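Local coordinates for molybdopterin biosynthesis Mog protein (Mycobacterium tuberculosis, PDB 2G4R) that probably takes part in molybdenum cofactor biosynthesis, binding molybdopterin as MogA-family proteins do, at residues R100-P105 / V135-G140. Sequence-based numbering, arbitrary orientation.
Sequences RRSGLP and VRDGLG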
loop_
_atom_site.group_PDB
_atom_site.type_symbol
_atom_site.label_atom_id
_atom_site.label_comp_id
_atom_site.label_asym_id
_atom_site.label_seq_id
_atom_site.Cartn_x
_atom_site.Cartn_y
_atom_site.Cartn_z
ATOM N N ARG A 100 19.621 12.925 -14.801
ATOM C CA ARG A 100 18.763 13.466 -15.882
ATOM C C ARG A 100 19.371 13.276 -17.235
ATOM O O ARG A 100 18.706 12.776 -18.167
ATOM C CB ARG A 100 18.409 14.943 -15.705
ATOM C CG ARG A 100 17.214 15.180 -14.802
ATOM C CD ARG A 100 16.883 16.703 -14.770
ATOM N NE ARG A 100 17.793 17.370 -13.881
ATOM C CZ ARG A 100 17.654 17.402 -12.547
ATOM N NH1 ARG A 100 18.568 18.036 -11.849
ATOM N NH2 ARG A 100 16.629 16.812 -11.899
ATOM N N ARG A 101 20.634 13.621 -17.376
ATOM C CA ARG A 101 21.262 13.530 -18.711
ATOM C C ARG A 101 21.470 12.098 -19.182
ATOM O O ARG A 101 21.651 11.883 -20.359
ATOM C CB ARG A 101 22.613 14.203 -18.730
ATOM C CG ARG A 101 22.535 15.685 -18.854
ATOM C CD ARG A 101 23.907 16.290 -18.846
ATOM N NE ARG A 101 24.289 16.766 -17.506
ATOM C CZ ARG A 101 25.277 16.276 -16.758
ATOM N NH1 ARG A 101 26.067 15.295 -17.181
ATOM N NH2 ARG A 101 25.507 16.806 -15.581
ATOM N N SER A 102 21.452 11.147 -18.244
ATOM C CA SER A 102 21.745 9.739 -18.520
ATOM C C SER A 102 20.686 9.162 -19.489
ATOM O O SER A 102 21.008 8.380 -20.362
ATOM C CB SER A 102 21.799 8.947 -17.193
ATOM O OG SER A 102 20.501 8.544 -16.700
ATOM N N GLY A 103 19.441 9.577 -19.341
ATOM C CA GLY A 103 18.341 8.975 -20.092
ATOM C C GLY A 103 17.993 9.783 -21.315
ATOM O O GLY A 103 17.072 9.455 -22.072
ATOM N N LEU A 104 18.761 10.844 -21.510
ATOM C CA LEU A 104 18.355 11.898 -22.390
ATOM C C LEU A 104 18.339 11.451 -23.831
ATOM O O LEU A 104 17.288 11.546 -24.474
ATOM C CB LEU A 104 19.248 13.123 -22.207
ATOM C CG LEU A 104 18.595 14.421 -22.629
ATOM C CD1 LEU A 104 17.205 14.572 -22.015
ATOM C CD2 LEU A 104 19.528 15.575 -22.193
ATOM N N PRO A 105 19.468 10.891 -24.323
ATOM C CA PRO A 105 19.714 10.747 -25.754
ATOM C C PRO A 105 18.546 10.997 -26.747
ATOM O O PRO A 105 18.801 11.836 -27.631
ATOM C CB PRO A 105 20.424 9.387 -25.864
ATOM C CG PRO A 105 20.828 9.038 -24.311
ATOM C CD PRO A 105 20.608 10.328 -23.583
ATOM N N VAL A 135 15.360 4.392 -14.411
ATOM C CA VAL A 135 15.992 3.771 -13.235
ATOM C C VAL A 135 17.341 3.082 -13.594
ATOM O O VAL A 135 18.380 3.359 -12.972
ATOM C CB VAL A 135 14.995 2.816 -12.587
ATOM C CG1 VAL A 135 15.631 1.873 -11.614
ATOM C CG2 VAL A 135 13.833 3.603 -11.900
ATOM N N ARG A 136 17.344 2.233 -14.616
ATOM C CA ARG A 136 18.561 1.511 -15.010
ATOM C C ARG A 136 19.663 2.469 -15.452
ATOM O O ARG A 136 20.826 2.297 -15.088
ATOM C CB ARG A 136 18.237 0.449 -16.104
ATOM C CG ARG A 136 18.820 -0.927 -15.865
ATOM C CD ARG A 136 18.408 -1.967 -16.954
ATOM N NE ARG A 136 17.460 -2.987 -16.486
ATOM C CZ ARG A 136 16.161 -3.014 -16.757
ATOM N NH1 ARG A 136 15.590 -2.032 -17.464
ATOM N NH2 ARG A 136 15.418 -4.013 -16.286
ATOM N N ASP A 137 19.318 3.464 -16.259
ATOM C CA ASP A 137 20.250 4.530 -16.701
ATOM C C ASP A 137 20.827 5.330 -15.516
ATOM O O ASP A 137 22.025 5.602 -15.445
ATOM C CB ASP A 137 19.562 5.525 -17.653
ATOM C CG ASP A 137 19.326 4.976 -19.086
ATOM O OD1 ASP A 137 19.994 4.001 -19.502
ATOM O OD2 ASP A 137 18.444 5.569 -19.810
ATOM N N GLY A 138 19.959 5.730 -14.595
ATOM C CA GLY A 138 20.401 6.471 -13.420
ATOM C C GLY A 138 21.265 5.624 -12.471
ATOM O O GLY A 138 22.228 6.136 -11.898
ATOM N N LEU A 139 20.949 4.333 -12.309
ATOM C CA LEU A 139 21.814 3.432 -11.500
ATOM C C LEU A 139 23.198 3.269 -12.165
ATOM O O LEU A 139 24.205 3.160 -11.489
ATOM C CB LEU A 139 21.144 2.080 -11.266
ATOM C CG LEU A 139 19.861 2.080 -10.453
ATOM C CD1 LEU A 139 19.200 0.710 -10.553
ATOM C CD2 LEU A 139 20.165 2.509 -9.031
ATOM N N GLY A 140 23.231 3.333 -13.492
ATOM C CA GLY A 140 24.500 3.295 -14.222
ATOM C C GLY A 140 25.369 4.512 -13.918
ATOM O O GLY A 140 26.612 4.422 -13.786
HETATM O O HOH W 1 19.685 6.850 -22.083
#
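Ser102, in the last turn of helix 93-102, sets its hydroxyl against the flank of helix 132-143 at Asp137, where the two segments come nearest, with 5.7 Å between Ser102 CA and Asp137 CA. The touch is one of van der Waals packing: Ser102 OG lies 3.3 Å from Asp137 CB and 3.6 Å from Gly138 N, and no direct hydrogen bond joins the segments. The hydroxyl is instead bonded back to Ile99 O, one turn earlier in its own helix. With OG between the backbone N and the carbonyl carbon (chi1 82°), the small serine side chain can satisfy its polar end at home while still resting on the neighbouring backbone.

Polar linkage comes through one water, which donates to Ser102 O at 2.7 Å and to Asp137 OD2 at 2.9 Å. Asp137 holds CG beside its own backbone N (chi1 -75°), and the carboxylate reaches toward Gly103, near the end of helix 93-102. Asp137 OD2 stands 3.4 Å from Gly103 CA, which, with no side chain on the glycine, is the nearest carbon to the carboxylate. A long, weak ion pair with Lys106 gives the same oxygen a second, positively charged neighbour.

Only one side of helix 132-143 is used here. Val135 and Leu139 point away from Ser102, into the core, where both pack on Leu128 of strand 123-128 and on residues of strand 65-69 and helix 24-34. The contact thus joins two helices of the probable molybdopterin-binding domain, attaching the end of helix 93-102 to the outer flank of one that covers the central mixed sheet.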